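Local coordinates for protein GDP-perosamine synthase (Caulobacter crescentus, PDB 3BN1) that transfers the amino group of L-glutamate to GDP-4-keto-6-deoxy-D-mannose, using pyridoxal 5'-phosphate, to make GDP-perosamine for the O-antigen of the outer membrane, at residues P7-A12 / N349-A354; G18-Y23 / L243-R248; I57-G62 / G196-N201; T111-A116 / Q138-D143. All blocks are in the same frame, centred on the assembly; numbering follows the deposited sequence.

Contact 1: P7-A12 / N349-A354; sequences PRISVA and NLPTHA
V11 and T352 supply the backbone hydrogen bond that joins 7-12 to 349-354: T352 N gives its proton to V11 O over 3.0 Å, almost straight at 173°. The same carbonyl also receives a CA-H...O contact from P351. A second polar link runs through a buried histidine. Water 1 accepts from S10 N at 2.8 Å and lies in the plane of the H353 imidazole, 2.8 Å from NE2, while H353 ND1 is paired with G355 N. The ring edge also faces S10 O, which stands 3.1 Å from H353 CD2. A chi1 of 68° sets H353 CG between its backbone N and carbonyl carbon, which turns the CD2-NE2 edge toward S10 and A12, and CD2 reaches the backbone CA of A12 at 3.4 Å.

Apolar contacts gather on P351, a compact, rigid ring with no N-H to satisfy. I9 CG2 touches P351 CG at 3.7 Å, the two side chains crossing at about a right angle, and V11 CG1 lies more loosely against CD. Helix 358-371 packs against I9 as well. The arrangement fastens the extended N-terminal arm to the loop leaving strand 347-350, in the small antiparallel sheet of this aminotransferase.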
loop_
_atom_site.group_PDB
_atom_site.type_symbol
_atom_site.label_atom_id
_atom_site.label_comp_id
_atom_site.label_asym_id
_atom_site.label_seq_id
_atom_site.Cartn_x
_atom_site.Cartn_y
_atom_site.Cartn_z
ATOM N N PRO A 7 -7.490 -18.787 28.858
ATOM C CA PRO A 7 -7.511 -17.946 27.706
ATOM C C PRO A 7 -7.067 -18.844 26.532
ATOM O O PRO A 7 -6.372 -19.866 26.648
ATOM C CB PRO A 7 -6.412 -16.931 28.024
ATOM C CG PRO A 7 -5.388 -17.780 28.704
ATOM C CD PRO A 7 -6.199 -18.733 29.562
ATOM N N ARG A 8 -7.453 -18.385 25.361
ATOM C CA ARG A 8 -7.073 -18.984 24.102
ATOM C C ARG A 8 -5.600 -18.722 23.867
ATOM O O ARG A 8 -5.004 -17.704 24.220
ATOM C CB ARG A 8 -7.833 -18.284 22.972
ATOM C CG ARG A 8 -8.909 -19.159 22.356
ATOM C CD ARG A 8 -9.449 -18.462 21.139
ATOM N NE ARG A 8 -8.852 -18.940 19.896
ATOM C CZ ARG A 8 -9.003 -20.172 19.422
ATOM N NH1 ARG A 8 -9.709 -21.075 20.113
ATOM N NH2 ARG A 8 -8.457 -20.483 18.242
ATOM N N ILE A 9 -5.016 -19.677 23.191
ATOM C CA ILE A 9 -3.627 -19.533 22.834
ATOM C C ILE A 9 -3.697 -19.194 21.319
ATOM O O ILE A 9 -4.306 -19.927 20.517
ATOM C CB ILE A 9 -2.926 -20.885 23.183
ATOM C CG1 ILE A 9 -2.494 -20.888 24.662
ATOM C CG2 ILE A 9 -1.754 -21.144 22.240
ATOM C CD1 ILE A 9 -2.371 -22.320 25.225
ATOM N N SER A 10 -3.112 -18.059 20.928
ATOM C CA SER A 10 -3.091 -17.660 19.513
ATOM C C SER A 10 -1.785 -18.072 18.843
ATOM O O SER A 10 -0.758 -18.155 19.509
ATOM C CB SER A 10 -3.331 -16.162 19.329
ATOM O OG SER A 10 -3.364 -15.465 20.549
ATOM N N VAL A 11 -1.813 -18.407 17.552
ATOM C CA VAL A 11 -0.567 -18.829 16.868
ATOM C C VAL A 11 0.551 -17.778 16.901
ATOM O O VAL A 11 1.732 -18.131 16.946
ATOM C CB VAL A 11 -0.736 -19.308 15.381
ATOM C CG1 VAL A 11 -1.224 -20.738 15.277
ATOM C CG2 VAL A 11 -1.489 -18.337 14.518
ATOM N N ALA A 12 0.164 -16.500 16.901
ATOM C CA ALA A 12 1.082 -15.380 16.911
ATOM C C ALA A 12 0.389 -14.262 17.648
ATOM O O ALA A 12 -0.740 -14.420 18.092
ATOM C CB ALA A 12 1.389 -14.967 15.531
ATOM N N ASN A 349 1.219 -25.628 11.311
ATOM C CA ASN A 349 1.986 -24.587 12.036
ATOM C C ASN A 349 1.442 -24.522 13.438
ATOM O O ASN A 349 0.241 -24.293 13.567
ATOM C CB ASN A 349 1.707 -23.209 11.423
ATOM C CG ASN A 349 2.191 -23.105 10.017
ATOM O OD1 ASN A 349 1.490 -22.615 9.115
ATOM N ND2 ASN A 349 3.399 -23.610 9.804
ATOM N N LEU A 350 2.307 -24.620 14.452
ATOM C CA LEU A 350 1.842 -24.599 15.847
ATOM C C LEU A 350 2.108 -23.210 16.469
ATOM O O LEU A 350 2.983 -22.495 16.005
ATOM C CB LEU A 350 2.691 -25.607 16.644
ATOM C CG LEU A 350 2.470 -27.099 16.357
ATOM C CD1 LEU A 350 3.391 -28.011 17.208
ATOM C CD2 LEU A 350 0.979 -27.298 16.577
ATOM N N PRO A 351 1.402 -22.817 17.538
ATOM C CA PRO A 351 1.676 -21.510 18.164
ATOM C C PRO A 351 3.178 -21.296 18.458
ATOM O O PRO A 351 3.879 -22.124 19.088
ATOM C CB PRO A 351 0.903 -21.549 19.481
ATOM C CG PRO A 351 -0.227 -22.506 19.207
ATOM C CD PRO A 351 0.347 -23.574 18.229
ATOM N N THR A 352 3.630 -20.119 18.035
ATOM C CA THR A 352 5.023 -19.712 18.175
ATOM C C THR A 352 5.026 -18.210 18.170
ATOM O O THR A 352 4.762 -17.579 17.144
ATOM C CB THR A 352 5.845 -20.180 16.930
ATOM O OG1 THR A 352 5.259 -21.376 16.372
ATOM C CG2 THR A 352 7.258 -20.492 17.337
ATOM N N HIS A 353 5.274 -17.646 19.333
ATOM C CA HIS A 353 5.326 -16.184 19.475
ATOM C C HIS A 353 5.931 -15.849 20.827
ATOM O O HIS A 353 5.931 -16.694 21.725
ATOM C CB HIS A 353 3.982 -15.419 19.161
ATOM C CG HIS A 353 2.870 -15.655 20.139
ATOM N ND1 HIS A 353 2.837 -15.089 21.397
ATOM C CD2 HIS A 353 1.769 -16.443 20.051
ATOM C CE1 HIS A 353 1.775 -15.526 22.045
ATOM N NE2 HIS A 353 1.096 -16.329 21.242
ATOM N N ALA A 354 6.419 -14.626 20.967
ATOM C CA ALA A 354 7.106 -14.189 22.170
ATOM C C ALA A 354 6.316 -14.143 23.433
ATOM O O ALA A 354 6.942 -14.097 24.489
ATOM C CB ALA A 354 7.874 -12.830 21.968
HETATM O O HOH W 1 -1.269 -16.823 22.709
#

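Contact 2: G18-Y23 / L243-R248; sequences GNERDY and LAQLER
The Y23 ring has N19 CB over one face, 3.4 Å above its plane and offset toward the rim. E247 reaches toward the ring edge, but it is modelled too close to the hydroxyl for the details to be trusted. A244 CB and L243 CD2 approach the ring obliquely, each 3.9 Å away, from CD2 and CE2 respectively. The aromatic ring thus offers carbon surface to A244 and L243 and a pi face to R38 (cation-pi).

A244 forms the close centre. Its methyl lies 3.2 Å from E20 N and 3.4 Å from E20 CG, and a side chain this small lets the first turn of helix 20-30 come down onto helix 236-247.

Polar links flank this methyl. The E20 chain bends at chi2 (99°), which turns its carboxylate back toward Q245; Q245 NE2 donates to E20 OE2 over 2.6 Å, the oxygen lying in the amide plane of Q245 but being met from above the carboxylate plane. The same NE2 also bonds R15 O. E20 OE1 accepts from G18 N on its syn side, so OE1 ties down the turn before helix 20-30 while OE2 reaches across to Q245. N19 ND2 reaches E247 OE1 only weakly, its amide nearly perpendicular to the carboxylate. Water 2 joins N19 N to A244 O at 2.9 and 2.8 Å. R248 CD packs on G18 CA, its guanidinium held by D17.

This is a helix-to-helix contact, N-terminal turn against C-terminal turn, beside the subunit interface of the homodimer, where R21 pairs with D29 of the second subunit.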
loop_
_atom_site.group_PDB
_atom_site.type_symbol
_atom_site.label_atom_id
_atom_site.label_comp_id
_atom_site.label_asym_id
_atom_site.label_seq_id
_atom_site.Cartn_x
_atom_site.Cartn_y
_atom_site.Cartn_z
ATOM N N GLY A 18 8.488 -2.658 23.973
ATOM C CA GLY A 18 9.578 -1.695 23.863
ATOM C C GLY A 18 8.999 -0.259 23.817
ATOM O O GLY A 18 7.993 0.047 24.504
ATOM N N ASN A 19 9.641 0.591 22.997
ATOM C CA ASN A 19 9.293 2.000 22.762
ATOM C C ASN A 19 8.243 2.344 21.686
ATOM O O ASN A 19 8.211 3.471 21.190
ATOM C CB ASN A 19 10.571 2.721 22.331
ATOM C CG ASN A 19 11.541 2.826 23.454
ATOM O OD1 ASN A 19 11.138 2.809 24.620
ATOM N ND2 ASN A 19 12.811 2.775 23.131
ATOM N N GLU A 20 7.421 1.378 21.283
ATOM C CA GLU A 20 6.449 1.579 20.201
ATOM C C GLU A 20 5.488 2.734 20.505
ATOM O O GLU A 20 5.353 3.701 19.741
ATOM C CB GLU A 20 5.726 0.238 19.914
ATOM C CG GLU A 20 6.719 -0.872 19.427
ATOM C CD GLU A 20 7.137 -1.825 20.542
ATOM O OE1 GLU A 20 6.775 -1.526 21.724
ATOM O OE2 GLU A 20 7.828 -2.846 20.238
ATOM N N ARG A 21 4.904 2.640 21.695
ATOM C CA ARG A 21 3.969 3.631 22.174
ATOM C C ARG A 21 4.706 4.951 22.206
ATOM O O ARG A 21 4.320 5.903 21.533
ATOM C CB ARG A 21 3.434 3.238 23.544
ATOM C CG ARG A 21 2.091 3.820 23.932
ATOM C CD ARG A 21 1.945 3.877 25.497
ATOM N NE ARG A 21 0.553 3.862 25.979
ATOM C CZ ARG A 21 0.036 4.787 26.785
ATOM N NH1 ARG A 21 -1.244 4.756 27.159
ATOM N NH2 ARG A 21 0.821 5.755 27.230
ATOM N N ASP A 22 5.811 5.016 22.932
ATOM C CA ASP A 22 6.571 6.263 22.965
ATOM C C ASP A 22 6.839 6.878 21.582
ATOM O O ASP A 22 6.532 8.063 21.359
ATOM C CB ASP A 22 7.824 6.167 23.872
ATOM C CG ASP A 22 8.818 7.331 23.661
ATOM O OD1 ASP A 22 8.530 8.497 24.008
ATOM O OD2 ASP A 22 9.937 7.088 23.162
ATOM N N TYR A 23 7.420 6.106 20.664
ATOM C CA TYR A 23 7.756 6.624 19.346
ATOM C C TYR A 23 6.514 7.070 18.573
ATOM O O TYR A 23 6.470 8.148 17.969
ATOM C CB TYR A 23 8.548 5.575 18.575
ATOM C CG TYR A 23 9.931 5.253 19.101
ATOM C CD1 TYR A 23 10.412 5.824 20.254
ATOM C CD2 TYR A 23 10.754 4.341 18.463
ATOM C CE1 TYR A 23 11.687 5.517 20.711
ATOM C CE2 TYR A 23 11.972 3.998 18.928
ATOM C CZ TYR A 23 12.467 4.626 20.046
ATOM O OH TYR A 23 13.734 4.379 20.533
ATOM N N LEU A 243 10.851 0.598 14.426
ATOM C CA LEU A 243 12.147 0.871 14.971
ATOM C C LEU A 243 12.172 0.350 16.387
ATOM O O LEU A 243 13.138 -0.295 16.842
ATOM C CB LEU A 243 12.290 2.397 14.939
ATOM C CG LEU A 243 13.675 2.786 15.468
ATOM C CD1 LEU A 243 14.839 2.027 14.807
ATOM C CD2 LEU A 243 13.939 4.315 15.535
ATOM N N ALA A 244 11.093 0.633 17.106
ATOM C CA ALA A 244 11.007 0.136 18.491
ATOM C C ALA A 244 11.050 -1.406 18.511
ATOM O O ALA A 244 11.631 -2.023 19.410
ATOM C CB ALA A 244 9.752 0.668 19.164
ATOM N N GLN A 245 10.449 -2.050 17.515
ATOM C CA GLN A 245 10.476 -3.525 17.478
ATOM C C GLN A 245 11.898 -3.977 17.247
ATOM O O GLN A 245 12.342 -4.945 17.867
ATOM C CB GLN A 245 9.648 -4.049 16.305
ATOM C CG GLN A 245 8.177 -3.905 16.561
ATOM C CD GLN A 245 7.629 -5.113 17.340
ATOM O OE1 GLN A 245 7.446 -6.207 16.788
ATOM N NE2 GLN A 245 7.429 -4.921 18.650
ATOM N N LEU A 246 12.565 -3.316 16.295
ATOM C CA LEU A 246 13.921 -3.731 15.958
ATOM C C LEU A 246 14.902 -3.565 17.101
ATOM O O LEU A 246 15.826 -4.360 17.223
ATOM C CB LEU A 246 14.450 -3.100 14.668
ATOM C CG LEU A 246 15.796 -3.358 13.960
ATOM C CD1 LEU A 246 16.122 -4.789 13.535
ATOM C CD2 LEU A 246 16.015 -2.402 12.765
ATOM N N GLU A 247 14.719 -2.514 17.900
ATOM C CA GLU A 247 15.562 -2.306 19.078
ATOM C C GLU A 247 15.512 -3.502 20.009
ATOM O O GLU A 247 16.385 -3.702 20.844
ATOM C CB GLU A 247 15.063 -1.104 19.871
ATOM C CG GLU A 247 15.175 0.224 19.157
ATOM C CD GLU A 247 14.429 1.341 19.901
ATOM O OE1 GLU A 247 13.489 1.039 20.674
ATOM O OE2 GLU A 247 14.750 2.534 19.682
ATOM N N ARG A 248 14.472 -4.302 19.909
ATOM C CA ARG A 248 14.377 -5.406 20.831
ATOM C C ARG A 248 14.372 -6.707 20.074
ATOM O O ARG A 248 13.907 -7.701 20.598
ATOM C CB ARG A 248 13.117 -5.227 21.675
ATOM C CG ARG A 248 13.388 -4.343 22.936
ATOM C CD ARG A 248 12.186 -4.175 23.825
ATOM N NE ARG A 248 11.756 -5.441 24.406
ATOM C CZ ARG A 248 12.376 -6.026 25.422
ATOM N NH1 ARG A 248 11.926 -7.182 25.888
ATOM N NH2 ARG A 248 13.451 -5.445 25.951
HETATM O O HOH W 2 11.959 -0.522 21.743
HETATM O O HOH W 3 10.015 -4.269 21.229
#

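Contact 3: I57-G62 / G196-N201; sequences IACNNG and GMITTN
Strands 55-59 and 196-200 are antiparallel neighbours at one margin of the seven-stranded mixed sheet of the large domain. Their short segments run 156° apart with axes 4.4 Å from each other. I57 and I198 form a hydrogen-bonded pair: I57 N gives to I198 O at 2.7 Å, in the carbonyl plane, and I198 N returns a bond to I57 O. Both are beta-branched, which suits a strand, and put apolar bulk on the face covered by helices 62-72 and 203-213. C59 and G196 form the next such pair, with C59 N to G196 O at 2.9 Å; here both donors sit well above the carbonyl planes, and G196 N meets C59 O at only 136°.

Between them lies the non-hydrogen-bonded pair A58 and M197. M197 CG stands anti to its backbone N (178°), and bends at chi2 and chi3 fold the flexible chain back so that SD rests 3.4 Å from A58 N and 4.0 Å from the small A58 CB. On the other face, C59 SG touches I198 CG1 and CD1, both at 4.0 Å, and these groups pack on L68.

Past the pairing, the chain turns across G196, whose bare CA lets the N61-G62 backbone pass close by, with a CA-H...O contact to N61 O. N61 OD1 caps helix 62-72, while ND2 bonds N231 O of the second subunit. G62 N binds a phosphate oxygen of the pyridoxal-phosphate lysine at position 188: the N-terminal end of helix 62-72 meets the cofactor phosphate, as in fold-type I aminotransferases.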
loop_
_atom_site.group_PDB
_atom_site.type_symbol
_atom_site.label_atom_id
_atom_site.label_comp_id
_atom_site.label_asym_id
_atom_site.label_seq_id
_atom_site.Cartn_x
_atom_site.Cartn_y
_atom_site.Cartn_z
ATOM N N ILE A 57 14.787 -0.093 1.987
ATOM C CA ILE A 57 13.670 0.710 1.483
ATOM C C ILE A 57 12.354 0.267 2.100
ATOM O O ILE A 57 11.849 -0.821 1.806
ATOM C CB ILE A 57 13.612 0.592 -0.091
ATOM C CG1 ILE A 57 14.898 1.098 -0.792
ATOM C CG2 ILE A 57 12.438 1.451 -0.654
ATOM C CD1 ILE A 57 16.077 0.080 -0.953
ATOM N N ALA A 58 11.837 1.091 3.016
ATOM C CA ALA A 58 10.622 0.839 3.773
ATOM C C ALA A 58 9.405 1.027 2.868
ATOM O O ALA A 58 9.273 2.016 2.157
ATOM C CB ALA A 58 10.536 1.806 4.913
ATOM N N CYS A 59 8.499 0.072 2.910
ATOM C CA CYS A 59 7.296 0.063 2.029
ATOM C C CYS A 59 6.061 -0.142 2.887
ATOM O O CYS A 59 6.145 -0.528 4.062
ATOM C CB CYS A 59 7.449 -1.210 1.182
ATOM S SG CYS A 59 8.868 -1.156 0.037
ATOM N N ASN A 60 4.900 0.023 2.288
ATOM C CA ASN A 60 3.712 -0.157 3.083
ATOM C C ASN A 60 3.284 -1.574 3.440
ATOM O O ASN A 60 2.452 -1.759 4.317
ATOM C CB ASN A 60 2.562 0.713 2.598
ATOM C CG ASN A 60 2.278 0.547 1.116
ATOM O OD1 ASN A 60 1.353 1.162 0.588
ATOM N ND2 ASN A 60 3.081 -0.246 0.433
ATOM N N ASN A 61 3.864 -2.562 2.780
ATOM C CA ASN A 61 3.654 -3.956 3.139
ATOM C C ASN A 61 4.659 -4.847 2.442
ATOM O O ASN A 61 5.412 -4.391 1.594
ATOM C CB ASN A 61 2.198 -4.428 3.173
ATOM C CG ASN A 61 1.539 -4.417 1.796
ATOM O OD1 ASN A 61 1.954 -5.153 0.928
ATOM N ND2 ASN A 61 0.519 -3.584 1.597
ATOM N N GLY A 62 4.668 -6.121 2.800
ATOM C CA GLY A 62 5.631 -7.032 2.224
ATOM C C GLY A 62 5.205 -7.468 0.820
ATOM O O GLY A 62 6.010 -7.900 0.023
ATOM N N GLY A 196 6.583 -3.235 5.278
ATOM C CA GLY A 196 7.450 -4.139 4.514
ATOM C C GLY A 196 8.825 -3.438 4.332
ATOM O O GLY A 196 9.016 -2.241 4.605
ATOM N N MET A 197 9.797 -4.153 3.825
ATOM C CA MET A 197 11.049 -3.492 3.580
ATOM C C MET A 197 11.758 -4.241 2.453
ATOM O O MET A 197 11.617 -5.465 2.306
ATOM C CB MET A 197 11.887 -3.617 4.860
ATOM C CG MET A 197 13.307 -2.991 4.761
ATOM S SD MET A 197 13.108 -1.217 5.209
ATOM C CE MET A 197 12.744 -1.164 6.918
ATOM N N ILE A 198 12.543 -3.509 1.667
ATOM C CA ILE A 198 13.426 -4.158 0.671
ATOM C C ILE A 198 14.875 -3.886 1.089
ATOM O O ILE A 198 15.207 -2.732 1.428
ATOM C CB ILE A 198 13.279 -3.583 -0.779
ATOM C CG1 ILE A 198 11.801 -3.559 -1.181
ATOM C CG2 ILE A 198 14.179 -4.342 -1.807
ATOM C CD1 ILE A 198 11.564 -2.753 -2.433
ATOM N N THR A 199 15.742 -4.902 0.975
ATOM C CA THR A 199 17.153 -4.732 1.273
ATOM C C THR A 199 17.982 -5.054 0.027
ATOM O O THR A 199 17.578 -5.847 -0.821
ATOM C CB THR A 199 17.623 -5.575 2.467
ATOM O OG1 THR A 199 17.341 -6.941 2.205
ATOM C CG2 THR A 199 16.959 -5.149 3.770
ATOM N N THR A 200 19.046 -4.279 -0.140
ATOM C CA THR A 200 19.923 -4.435 -1.257
ATOM C C THR A 200 21.256 -3.750 -1.084
ATOM O O THR A 200 21.402 -2.822 -0.302
ATOM C CB THR A 200 19.292 -3.989 -2.586
ATOM O OG1 THR A 200 20.112 -4.462 -3.664
ATOM C CG2 THR A 200 19.209 -2.430 -2.691
ATOM N N ASN A 201 22.264 -4.260 -1.784
ATOM C CA ASN A 201 23.552 -3.584 -1.711
ATOM C C ASN A 201 23.778 -2.698 -2.929
ATOM O O ASN A 201 24.570 -1.788 -2.846
ATOM C CB ASN A 201 24.718 -4.558 -1.511
ATOM C CG ASN A 201 24.840 -5.034 -0.040
ATOM O OD1 ASN A 201 24.917 -4.226 0.888
ATOM N ND2 ASN A 201 24.787 -6.343 0.163
#

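Contact 4: T111-A116 / Q138-D143; sequences TFNLDA and QICDMD
N113 CG turns beside its own backbone N, anti to the carbonyl carbon (chi1 -72°), and a chi1 of -179° swings Q138 CG away from its own amide nitrogen, with the chain extended beyond it; the asparagine thereby reaches the Q138 backbone while the glutamine amide stretches to T111. The contact joins two loops of the large aminotransferase domain, one leading into helix 116-119 and the other into helix 142-151.

N113 ND2 donates to Q138 O over 2.9 Å, bent to 132° and coming from above the carbonyl plane, and it also gives to water 5, which passes the link to I139 O. OD1 accepts from L135 N, so both ends of this buried amide are used; a group that both donates and accepts suits a place among buried backbone groups that lack strand partners. Behind it, C140 SG packs on N113 CB at 3.6 Å and more loosely on L114 CB, a compact polarizable atom between the loops.

T111 begins an ST turn, its OG1 taking N113 N at 3.1 Å, which holds the turn that presents the asparagine. Q138 crosses T111 at about a right angle, with NE2 3.8 Å from T111 CB; OE1 accepts from A280 N and NE2 gives to H278 O. Water 4 connects Q138 NE2 with T111 O. Farther along, D141 centres an inverse gamma turn, and water 6 accepts from D141 N and donates to L114 O, each at 2.8 Å.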
loop_
_atom_site.group_PDB
_atom_site.type_symbol
_atom_site.label_atom_id
_atom_site.label_comp_id
_atom_site.label_asym_id
_atom_site.label_seq_id
_atom_site.Cartn_x
_atom_site.Cartn_y
_atom_site.Cartn_z
ATOM N N THR A 111 12.961 -29.178 5.073
ATOM C CA THR A 111 13.005 -27.785 5.448
ATOM C C THR A 111 11.856 -26.981 4.881
ATOM O O THR A 111 11.827 -25.769 5.131
ATOM C CB THR A 111 14.279 -27.087 4.835
ATOM O OG1 THR A 111 14.203 -27.073 3.407
ATOM C CG2 THR A 111 15.556 -27.792 5.185
ATOM N N PHE A 112 11.056 -27.584 3.989
ATOM C CA PHE A 112 9.979 -26.878 3.307
ATOM C C PHE A 112 10.469 -25.829 2.317
ATOM O O PHE A 112 9.618 -25.063 1.778
ATOM C CB PHE A 112 8.941 -26.202 4.232
ATOM C CG PHE A 112 8.440 -27.082 5.326
ATOM C CD1 PHE A 112 7.438 -28.037 5.072
ATOM C CD2 PHE A 112 8.978 -26.993 6.626
ATOM C CE1 PHE A 112 6.957 -28.882 6.098
ATOM C CE2 PHE A 112 8.523 -27.867 7.653
ATOM C CZ PHE A 112 7.519 -28.801 7.380
ATOM N N ASN A 113 11.781 -25.800 2.038
ATOM C CA ASN A 113 12.319 -24.764 1.142
ATOM C C ASN A 113 12.648 -25.193 -0.262
ATOM O O ASN A 113 12.780 -26.395 -0.556
ATOM C CB ASN A 113 13.499 -23.991 1.767
ATOM C CG ASN A 113 13.023 -23.059 2.864
ATOM O OD1 ASN A 113 11.890 -22.561 2.820
ATOM N ND2 ASN A 113 13.823 -22.893 3.892
ATOM N N LEU A 114 12.681 -24.197 -1.134
ATOM C CA LEU A 114 13.034 -24.387 -2.531
ATOM C C LEU A 114 14.086 -25.479 -2.714
ATOM O O LEU A 114 15.167 -25.412 -2.139
ATOM C CB LEU A 114 13.588 -23.062 -3.058
ATOM C CG LEU A 114 13.604 -23.029 -4.572
ATOM C CD1 LEU A 114 13.695 -21.527 -4.911
ATOM C CD2 LEU A 114 14.788 -23.824 -5.132
ATOM N N ASP A 115 13.810 -26.469 -3.565
ATOM C CA ASP A 115 14.793 -27.522 -3.756
ATOM C C ASP A 115 15.774 -27.129 -4.884
ATOM O O ASP A 115 15.431 -27.099 -6.074
ATOM C CB ASP A 115 13.999 -28.763 -4.054
ATOM C CG ASP A 115 14.910 -29.975 -4.243
ATOM O OD1 ASP A 115 16.148 -29.802 -4.319
ATOM O OD2 ASP A 115 14.373 -31.091 -4.359
ATOM N N ALA A 116 16.966 -26.696 -4.489
ATOM C CA ALA A 116 17.974 -26.205 -5.462
ATOM C C ALA A 116 18.322 -27.154 -6.596
ATOM O O ALA A 116 18.590 -26.742 -7.736
ATOM C CB ALA A 116 19.224 -25.698 -4.777
ATOM N N GLN A 138 13.432 -20.097 8.262
ATOM C CA GLN A 138 14.633 -20.832 7.901
ATOM C C GLN A 138 15.066 -20.417 6.498
ATOM O O GLN A 138 14.281 -20.609 5.545
ATOM C CB GLN A 138 14.312 -22.344 7.862
ATOM C CG GLN A 138 15.493 -23.223 7.520
ATOM C CD GLN A 138 15.442 -24.631 8.102
ATOM O OE1 GLN A 138 16.484 -25.108 8.608
ATOM N NE2 GLN A 138 14.256 -25.266 8.134
ATOM N N ILE A 139 16.327 -19.979 6.362
ATOM C CA ILE A 139 16.903 -19.616 5.015
ATOM C C ILE A 139 17.079 -20.821 4.076
ATOM O O ILE A 139 17.533 -21.889 4.504
ATOM C CB ILE A 139 18.209 -18.789 5.193
ATOM C CG1 ILE A 139 17.883 -17.446 5.906
ATOM C CG2 ILE A 139 18.913 -18.563 3.855
ATOM C CD1 ILE A 139 19.040 -16.588 6.380
ATOM N N CYS A 140 16.705 -20.687 2.798
ATOM C CA CYS A 140 16.898 -21.783 1.854
ATOM C C CYS A 140 18.393 -22.035 1.689
ATOM O O CYS A 140 19.224 -21.248 2.162
ATOM C CB CYS A 140 16.437 -21.338 0.470
ATOM S SG CYS A 140 14.666 -20.897 0.424
ATOM N N ASP A 141 18.723 -23.145 1.027
ATOM C CA ASP A 141 20.123 -23.472 0.783
ATOM C C ASP A 141 20.692 -22.583 -0.312
ATOM O O ASP A 141 20.756 -22.951 -1.495
ATOM C CB ASP A 141 20.286 -24.950 0.430
ATOM C CG ASP A 141 21.729 -25.448 0.676
ATOM O OD1 ASP A 141 22.597 -24.709 1.191
ATOM O OD2 ASP A 141 22.002 -26.624 0.397
ATOM N N MET A 142 21.073 -21.395 0.115
ATOM C CA MET A 142 21.508 -20.335 -0.790
ATOM C C MET A 142 22.660 -20.526 -1.721
ATOM O O MET A 142 22.612 -20.140 -2.877
ATOM C CB MET A 142 21.578 -18.977 -0.092
ATOM C CG MET A 142 20.252 -18.548 0.488
ATOM S SD MET A 142 18.971 -18.317 -0.815
ATOM C CE MET A 142 19.702 -17.025 -1.912
ATOM N N ASP A 143 23.705 -21.168 -1.215
ATOM C CA ASP A 143 24.865 -21.315 -2.044
ATOM C C ASP A 143 24.550 -22.079 -3.326
ATOM O O ASP A 143 24.824 -21.613 -4.423
ATOM C CB ASP A 143 25.994 -21.887 -1.181
ATOM C CG ASP A 143 26.630 -20.839 -0.254
ATOM O OD1 ASP A 143 26.284 -19.621 -0.372
ATOM O OD2 ASP A 143 27.475 -21.241 0.579
HETATM O O HOH W 4 11.677 -23.951 7.236
HETATM O O HOH W 5 16.240 -24.302 4.188
HETATM O O HOH W 6 16.581 -24.631 0.105
#

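In the fold
From the N terminus, the chain first lays down the arm 7-12, whose partner 349-354 comes 337 residues later, so contact 1 closes a loop around nearly the whole protein. Within it, contact 2 joins the start of helix 20-30 to the end of helix 236-247; inside that loop, contact 3 pairs strands 55-59 and 196-200, and innermost, contact 4 bridges two loops only 22 residues apart. The four are thus nested without crossing. Contacts 1 and 3 lie on opposite sides of the chain's centre, as do contacts 2 and 4. Contacts 2 and 3, with centres about 18 Å apart, both touch the second subunit.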